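Local coordinates for protein transcriptional regulator (NtrC family) (Aquifex aeolicus, PDB 3DZD) that probably activates sigma-54-dependent transcription as an AAA+ ATPase coupled to a response regulator receiver domain, captured here in its inactive state, at residues Lys1-Val6 and Ala18-Glu23; Ser14-Ile19 and Lys101-Glu106. All blocks are in the same frame, centred on the assembly; numbering follows the deposited sequence.

Contact 1 of 2, residues Lys1-Val6 and Ala18-Glu23; sequences KRVLVV and AILEEE
The backbone O of L20 accepts a bond from E23 N at 2.9 Å, and the side chain of L20 carries the contact with V3 and V5. This bond spans three residues at the end of segment 18-23. One residue earlier, E22 N bonds to A18 O at 3.1 Å. The contact itself is apolar and centres on a single methyl, CD1 of L20. L20 CD1 lies 3.7 Å from V3 CG1 and 3.9 Å from V3 CB. The same L20 CD1 is 3.8 Å from V5 CG2. It therefore rests against two valines on one face of strand 2-6. The L20 chain is extended at its second torsion (chi2 170°). This places CD1 far from the helix backbone and brings it up to the strand. The V3 and L20 side chains cross at about a right angle, and V3 touches with the branch that lies beside its carbonyl carbon. V5 offers the branch beside its backbone N. All three residues are buried. L20 also touches P27 and F108, and V3 touches F116, so helix 105-119 covers the same face. V3 and V5 both form backbone bonds with D28, which joins strand 2-6 to strand 26-30. The arrangement is the helix-on-sheet packing of a beta-alpha-beta unit, the first one of this CheY-like receiver domain.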
ATOM      1  N   LYS A   1      -4.213  17.687 -15.341  1.00 59.33           N
ATOM      2  CA  LYS A   1      -4.891  18.136 -14.132  1.00 66.29           C
ATOM      3  C   LYS A   1      -6.083  19.012 -14.485  1.00 64.70           C
ATOM      4  O   LYS A   1      -5.957  20.235 -14.562  1.00 63.46           O
ATOM      5  CB  LYS A   1      -3.935  18.942 -13.252  1.00 69.10           C
ATOM      6  CG  LYS A   1      -2.715  18.184 -12.782  1.00 79.64           C
ATOM      7  CD  LYS A   1      -3.009  17.372 -11.540  1.00 83.40           C
ATOM      8  CE  LYS A   1      -1.793  16.563 -11.134  1.00 99.16           C
ATOM      9  NZ  LYS A   1      -0.553  17.385 -11.219  1.00100.47           N
ATOM     10  N   ARG A   2      -7.240  18.393 -14.690  1.00 52.85           N
ATOM     11  CA  ARG A   2      -8.436  19.143 -15.060  1.00 54.10           C
ATOM     12  C   ARG A   2      -9.259  19.600 -13.859  1.00 52.49           C
ATOM     13  O   ARG A   2      -9.275  18.947 -12.820  1.00 51.12           O
ATOM     14  CB  ARG A   2      -9.312  18.328 -16.002  1.00 55.31           C
ATOM     15  CG  ARG A   2      -8.713  18.135 -17.374  1.00 59.98           C
ATOM     16  CD  ARG A   2      -9.790  17.777 -18.370  1.00 66.79           C
ATOM     17  NE  ARG A   2      -9.258  17.465 -19.694  1.00 75.75           N
ATOM     18  CZ  ARG A   2      -8.682  18.352 -20.499  1.00 82.71           C
ATOM     19  NH1 ARG A   2      -8.536  19.616 -20.116  1.00 80.67           N
ATOM     20  NH2 ARG A   2      -8.238  17.970 -21.689  1.00 84.55           N
ATOM     21  N   VAL A   3      -9.934  20.735 -14.011  1.00 48.11           N
ATOM     22  CA  VAL A   3     -10.817  21.254 -12.970  1.00 51.48           C
ATOM     23  C   VAL A   3     -12.044  21.879 -13.609  1.00 53.60           C
ATOM     24  O   VAL A   3     -11.919  22.797 -14.409  1.00 49.50           O
ATOM     25  CB  VAL A   3     -10.114  22.322 -12.101  1.00 51.73           C
ATOM     26  CG1 VAL A   3     -11.070  22.871 -11.043  1.00 45.65           C
ATOM     27  CG2 VAL A   3      -8.864  21.744 -11.451  1.00 51.02           C
ATOM     28  N   LEU A   4     -13.227  21.377 -13.271  1.00 46.56           N
ATOM     29  CA  LEU A   4     -14.454  21.957 -13.806  1.00 47.60           C
ATOM     30  C   LEU A   4     -15.021  22.951 -12.812  1.00 51.21           C
ATOM     31  O   LEU A   4     -15.251  22.610 -11.652  1.00 51.28           O
ATOM     32  CB  LEU A   4     -15.503  20.879 -14.118  1.00 50.70           C
ATOM     33  CG  LEU A   4     -16.899  21.386 -14.515  1.00 56.06           C
ATOM     34  CD1 LEU A   4     -16.882  22.087 -15.873  1.00 56.38           C
ATOM     35  CD2 LEU A   4     -17.919  20.257 -14.511  1.00 51.21           C
ATOM     36  N   VAL A   5     -15.233  24.179 -13.273  1.00 48.67           N
ATOM     37  CA  VAL A   5     -15.790  25.240 -12.443  1.00 48.94           C
ATOM     38  C   VAL A   5     -17.222  25.539 -12.862  1.00 49.87           C
ATOM     39  O   VAL A   5     -17.463  26.022 -13.972  1.00 50.72           O
ATOM     40  CB  VAL A   5     -14.961  26.535 -12.533  1.00 49.10           C
ATOM     41  CG1 VAL A   5     -15.553  27.595 -11.617  1.00 49.87           C
ATOM     42  CG2 VAL A   5     -13.514  26.270 -12.155  1.00 48.55           C
ATOM     43  N   VAL A   6     -18.163  25.233 -11.971  1.00 49.84           N
ATOM     44  CA  VAL A   6     -19.585  25.449 -12.218  1.00 53.00           C
ATOM     45  C   VAL A   6     -20.115  26.635 -11.408  1.00 58.98           C
ATOM     46  O   VAL A   6     -20.183  26.570 -10.177  1.00 54.50           O
ATOM     47  CB  VAL A   6     -20.406  24.207 -11.841  1.00 54.02           C
ATOM     48  CG1 VAL A   6     -21.842  24.373 -12.289  1.00 55.05           C
ATOM     49  CG2 VAL A   6     -19.793  22.961 -12.460  1.00 49.92           C
ATOM     50  N   ALA A  18      -8.526  31.958 -14.638  1.00 57.24           N
ATOM     51  CA  ALA A  18      -7.267  32.682 -14.751  1.00 58.71           C
ATOM     52  C   ALA A  18      -6.294  32.159 -13.708  1.00 54.53           C
ATOM     53  O   ALA A  18      -5.101  32.005 -13.970  1.00 58.51           O
ATOM     54  CB  ALA A  18      -7.489  34.179 -14.570  1.00 55.18           C
ATOM     55  N   ILE A  19      -6.822  31.867 -12.525  1.00 49.32           N
ATOM     56  CA  ILE A  19      -6.009  31.405 -11.410  1.00 49.96           C
ATOM     57  C   ILE A  19      -5.529  29.985 -11.632  1.00 51.50           C
ATOM     58  O   ILE A  19      -4.336  29.704 -11.514  1.00 57.60           O
ATOM     59  CB  ILE A  19      -6.784  31.508 -10.084  1.00 50.60           C
ATOM     60  CG1 ILE A  19      -7.023  32.983  -9.739  1.00 48.34           C
ATOM     61  CG2 ILE A  19      -6.031  30.808  -8.971  1.00 46.81           C
ATOM     62  CD1 ILE A  19      -8.229  33.222  -8.862  1.00 48.50           C
ATOM     63  N   LEU A  20      -6.459  29.093 -11.966  1.00 46.95           N
ATOM     64  CA  LEU A  20      -6.134  27.689 -12.184  1.00 46.34           C
ATOM     65  C   LEU A  20      -5.110  27.552 -13.293  1.00 49.79           C
ATOM     66  O   LEU A  20      -4.098  26.876 -13.134  1.00 48.85           O
ATOM     67  CB  LEU A  20      -7.391  26.891 -12.535  1.00 46.51           C
ATOM     68  CG  LEU A  20      -8.401  26.740 -11.393  1.00 46.44           C
ATOM     69  CD1 LEU A  20      -9.712  26.153 -11.890  1.00 46.67           C
ATOM     70  CD2 LEU A  20      -7.820  25.882 -10.280  1.00 45.62           C
ATOM     71  N   GLU A  21      -5.385  28.192 -14.424  1.00 76.86           N
ATOM     72  CA  GLU A  21      -4.490  28.140 -15.571  1.00 76.89           C
ATOM     73  C   GLU A  21      -3.112  28.678 -15.201  1.00 79.92           C
ATOM     74  O   GLU A  21      -2.091  28.133 -15.621  1.00 74.43           O
ATOM     75  CB  GLU A  21      -5.076  28.939 -16.732  1.00 83.01           C
ATOM     76  CG  GLU A  21      -4.338  28.768 -18.048  1.00 87.55           C
ATOM     77  CD  GLU A  21      -4.979  29.561 -19.173  1.00100.58           C
ATOM     78  OE1 GLU A  21      -6.123  30.039 -18.983  1.00 94.60           O
ATOM     79  OE2 GLU A  21      -4.340  29.707 -20.243  1.00 94.82           O
ATOM     80  N   GLU A  22      -3.098  29.744 -14.403  1.00 87.14           N
ATOM     81  CA  GLU A  22      -1.864  30.373 -13.939  1.00 86.68           C
ATOM     82  C   GLU A  22      -1.034  29.447 -13.050  1.00 86.36           C
ATOM     83  O   GLU A  22       0.167  29.652 -12.880  1.00 92.19           O
ATOM     84  CB  GLU A  22      -2.188  31.676 -13.193  1.00 90.01           C
ATOM     85  CG  GLU A  22      -1.000  32.353 -12.512  1.00 91.51           C
ATOM     86  CD  GLU A  22      -0.860  31.990 -11.036  1.00 96.78           C
ATOM     87  OE1 GLU A  22      -1.877  31.636 -10.402  1.00 91.20           O
ATOM     88  OE2 GLU A  22       0.271  32.072 -10.506  1.00 95.56           O
ATOM     89  N   GLU A  23      -1.670  28.422 -12.495  1.00 65.66           N
ATOM     90  CA  GLU A  23      -0.995  27.533 -11.554  1.00 65.75           C
ATOM     91  C   GLU A  23      -0.722  26.151 -12.121  1.00 69.34           C
ATOM     92  O   GLU A  23      -0.310  25.246 -11.399  1.00 70.59           O
ATOM     93  CB  GLU A  23      -1.793  27.419 -10.258  1.00 68.78           C
ATOM     94  CG  GLU A  23      -1.732  28.675  -9.407  1.00 73.96           C
ATOM     95  CD  GLU A  23      -0.359  28.898  -8.804  1.00 79.76           C
ATOM     96  OE1 GLU A  23       0.340  27.893  -8.544  1.00 84.64           O
ATOM     97  OE2 GLU A  23       0.016  30.070  -8.581  1.00 75.02           O
TER

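Contact 2 of 2, residues Ser14-Ile19 and Lys101-Glu106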
ATOM      1  N   SER A  14     -14.381  33.206 -14.584  1.00 63.19           N
ATOM      2  CA  SER A  14     -13.215  33.836 -15.187  1.00 56.40           C
ATOM      3  C   SER A  14     -12.040  33.890 -14.217  1.00 55.31           C
ATOM      4  O   SER A  14     -10.952  33.398 -14.518  1.00 61.44           O
ATOM      5  CB  SER A  14     -13.549  35.246 -15.680  1.00 67.04           C
ATOM      6  OG  SER A  14     -14.234  35.208 -16.920  1.00 76.60           O
ATOM      7  N   SER A  15     -12.252  34.497 -13.058  1.00 54.18           N
ATOM      8  CA  SER A  15     -11.180  34.620 -12.079  1.00 54.32           C
ATOM      9  C   SER A  15     -10.555  33.257 -11.814  1.00 53.66           C
ATOM     10  O   SER A  15      -9.346  33.079 -11.977  1.00 49.67           O
ATOM     11  CB  SER A  15     -11.702  35.221 -10.778  1.00 51.19           C
ATOM     12  OG  SER A  15     -12.174  36.537 -10.985  1.00 67.00           O
ATOM     13  N   LEU A  16     -11.385  32.293 -11.424  1.00 53.83           N
ATOM     14  CA  LEU A  16     -10.887  30.965 -11.097  1.00 52.53           C
ATOM     15  C   LEU A  16     -10.137  30.349 -12.273  1.00 52.93           C
ATOM     16  O   LEU A  16      -9.107  29.700 -12.086  1.00 48.01           O
ATOM     17  CB  LEU A  16     -12.014  30.042 -10.633  1.00 49.97           C
ATOM     18  CG  LEU A  16     -12.781  30.463  -9.378  1.00 50.05           C
ATOM     19  CD1 LEU A  16     -13.494  29.262  -8.803  1.00 52.10           C
ATOM     20  CD2 LEU A  16     -11.853  31.067  -8.341  1.00 48.65           C
ATOM     21  N   SER A  17     -10.644  30.555 -13.482  1.00 49.40           N
ATOM     22  CA  SER A  17      -9.970  30.009 -14.655  1.00 49.41           C
ATOM     23  C   SER A  17      -8.600  30.644 -14.840  1.00 49.10           C
ATOM     24  O   SER A  17      -7.631  29.955 -15.163  1.00 54.29           O
ATOM     25  CB  SER A  17     -10.807  30.204 -15.913  1.00 50.06           C
ATOM     26  OG  SER A  17     -12.015  29.484 -15.818  1.00 54.80           O
ATOM     27  N   ALA A  18      -8.526  31.958 -14.638  1.00 57.24           N
ATOM     28  CA  ALA A  18      -7.267  32.682 -14.751  1.00 58.71           C
ATOM     29  C   ALA A  18      -6.294  32.159 -13.708  1.00 54.53           C
ATOM     30  O   ALA A  18      -5.101  32.005 -13.970  1.00 58.51           O
ATOM     31  CB  ALA A  18      -7.489  34.179 -14.570  1.00 55.18           C
ATOM     32  N   ILE A  19      -6.822  31.867 -12.525  1.00 49.32           N
ATOM     33  CA  ILE A  19      -6.009  31.405 -11.410  1.00 49.96           C
ATOM     34  C   ILE A  19      -5.529  29.985 -11.632  1.00 51.50           C
ATOM     35  O   ILE A  19      -4.336  29.704 -11.514  1.00 57.60           O
ATOM     36  CB  ILE A  19      -6.784  31.508 -10.084  1.00 50.60           C
ATOM     37  CG1 ILE A  19      -7.023  32.983  -9.739  1.00 48.34           C
ATOM     38  CG2 ILE A  19      -6.031  30.808  -8.971  1.00 46.81           C
ATOM     39  CD1 ILE A  19      -8.229  33.222  -8.862  1.00 48.50           C
ATOM     40  N   LYS A 101     -17.587  32.585   0.198  1.00 61.75           N
ATOM     41  CA  LYS A 101     -17.339  33.896  -0.380  1.00 59.81           C
ATOM     42  C   LYS A 101     -17.421  34.926   0.741  1.00 58.12           C
ATOM     43  O   LYS A 101     -18.273  34.818   1.615  1.00 62.84           O
ATOM     44  CB  LYS A 101     -18.368  34.213  -1.465  1.00 56.86           C
ATOM     45  CG  LYS A 101     -18.202  33.399  -2.727  1.00 64.39           C
ATOM     46  CD  LYS A 101     -18.880  34.073  -3.907  1.00 67.91           C
ATOM     47  CE  LYS A 101     -20.327  33.637  -4.071  1.00 73.28           C
ATOM     48  NZ  LYS A 101     -20.457  32.417  -4.922  1.00 70.29           N
ATOM     49  N   PRO A 102     -16.505  35.903   0.744  1.00 69.36           N
ATOM     50  CA  PRO A 102     -15.415  35.977  -0.225  1.00 70.15           C
ATOM     51  C   PRO A 102     -14.216  35.187   0.284  1.00 65.49           C
ATOM     52  O   PRO A 102     -14.089  34.950   1.489  1.00 65.37           O
ATOM     53  CB  PRO A 102     -15.067  37.472  -0.249  1.00 65.46           C
ATOM     54  CG  PRO A 102     -15.903  38.117   0.865  1.00 68.74           C
ATOM     55  CD  PRO A 102     -16.434  37.007   1.709  1.00 71.66           C
ATOM     56  N   PHE A 103     -13.346  34.781  -0.631  1.00 50.48           N
ATOM     57  CA  PHE A 103     -12.133  34.083  -0.258  1.00 48.81           C
ATOM     58  C   PHE A 103     -10.983  34.523  -1.150  1.00 48.83           C
ATOM     59  O   PHE A 103     -11.183  34.918  -2.297  1.00 49.16           O
ATOM     60  CB  PHE A 103     -12.345  32.570  -0.355  1.00 52.49           C
ATOM     61  CG  PHE A 103     -12.846  32.117  -1.690  1.00 48.18           C
ATOM     62  CD1 PHE A 103     -11.973  31.968  -2.757  1.00 48.00           C
ATOM     63  CD2 PHE A 103     -14.192  31.839  -1.882  1.00 51.37           C
ATOM     64  CE1 PHE A 103     -12.438  31.552  -3.992  1.00 50.42           C
ATOM     65  CE2 PHE A 103     -14.662  31.421  -3.109  1.00 48.88           C
ATOM     66  CZ  PHE A 103     -13.787  31.279  -4.167  1.00 48.85           C
ATOM     67  N   SER A 104      -9.772  34.453  -0.615  1.00 56.47           N
ATOM     68  CA  SER A 104      -8.596  34.917  -1.331  1.00 51.03           C
ATOM     69  C   SER A 104      -8.093  33.885  -2.345  1.00 50.73           C
ATOM     70  O   SER A 104      -8.527  32.728  -2.351  1.00 50.27           O
ATOM     71  CB  SER A 104      -7.487  35.244  -0.333  1.00 54.35           C
ATOM     72  OG  SER A 104      -7.250  34.140   0.524  1.00 57.76           O
ATOM     73  N   VAL A 105      -7.176  34.332  -3.200  1.00 47.69           N
ATOM     74  CA  VAL A 105      -6.528  33.496  -4.199  1.00 47.36           C
ATOM     75  C   VAL A 105      -5.798  32.372  -3.476  1.00 47.77           C
ATOM     76  O   VAL A 105      -5.914  31.190  -3.821  1.00 47.84           O
ATOM     77  CB  VAL A 105      -5.492  34.330  -4.998  1.00 47.56           C
ATOM     78  CG1 VAL A 105      -4.739  33.461  -6.004  1.00 47.10           C
ATOM     79  CG2 VAL A 105      -6.162  35.512  -5.688  1.00 48.37           C
ATOM     80  N   GLU A 106      -5.044  32.768  -2.459  1.00 62.99           N
ATOM     81  CA  GLU A 106      -4.291  31.849  -1.625  1.00 59.10           C
ATOM     82  C   GLU A 106      -5.184  30.742  -1.048  1.00 57.06           C
ATOM     83  O   GLU A 106      -4.834  29.570  -1.098  1.00 57.30           O
ATOM     84  CB  GLU A 106      -3.603  32.632  -0.500  1.00 59.02           C
ATOM     85  CG  GLU A 106      -2.572  33.668  -0.975  1.00 74.25           C
ATOM     86  CD  GLU A 106      -3.186  34.920  -1.620  1.00 77.07           C
ATOM     87  OE1 GLU A 106      -4.237  35.405  -1.140  1.00 73.52           O
ATOM     88  OE2 GLU A 106      -2.601  35.429  -2.605  1.00 77.27           O
TER
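I19 meets V105 with the methyl that branches directly from its CB. The CB itself stays back, 5.0 Å from V105 CG1. I19 CG2 is placed anti to the backbone N and comes to 4.2 Å from V105 CG1. The other branch starts at CG1, beside the backbone N, and ends at CD1. I19 CG1 is 4.4 Å from V105 CG1. I19 CD1 reaches 4.4 Å from V105 CG2. On its other flank I19 CD1 is 4.2 Å from L16 CD2, one helical turn earlier. V105 CG1 thus meets both I19 CG2 and I19 CG1, while V105 CG2 is met by I19 CD1. This joins the first helix of the CheY-like receiver fold, 10-22, to the start of its last helix, 105-119. Both helices lie on the same side of the parallel sheet. L16 adds a second point. Its CD2 sits at the edge of the F103 ring, near the ring plane, 4.4 Å from F103 CE1. F103 CG lies beside both its backbone N and its carbonyl carbon (chi1 54°), which turns the CE1 edge of the ring toward helix 10-22. F108 touches L16, I19 and F103 from helix 105-119. S104 is the N-cap of that helix, with a weak bond from R107 N to its OG. Just before, K101 NZ forms a salt bridge with D51 OD2.

In the fold
Both contacts lie in the receiver domain, with centres about 10 Å apart. They share helix 10-22 and, within it, A18 and I19. Along the chain the segments come as 1-6, 14-19, 18-23 and 101-106. In contact 1 the helix packs on the sheet. Contact 2 ties it to the distant 101-106 segment, 82 residues further on. They also touch directly, V5 CG1 to L16 CD1 at 3.9 Å. F108 of helix 105-119 is a common neighbour, touching L20 of contact 1 and L16, I19 and F103 of contact 2. Together they join the early strand and helix to the late part of the receiver fold.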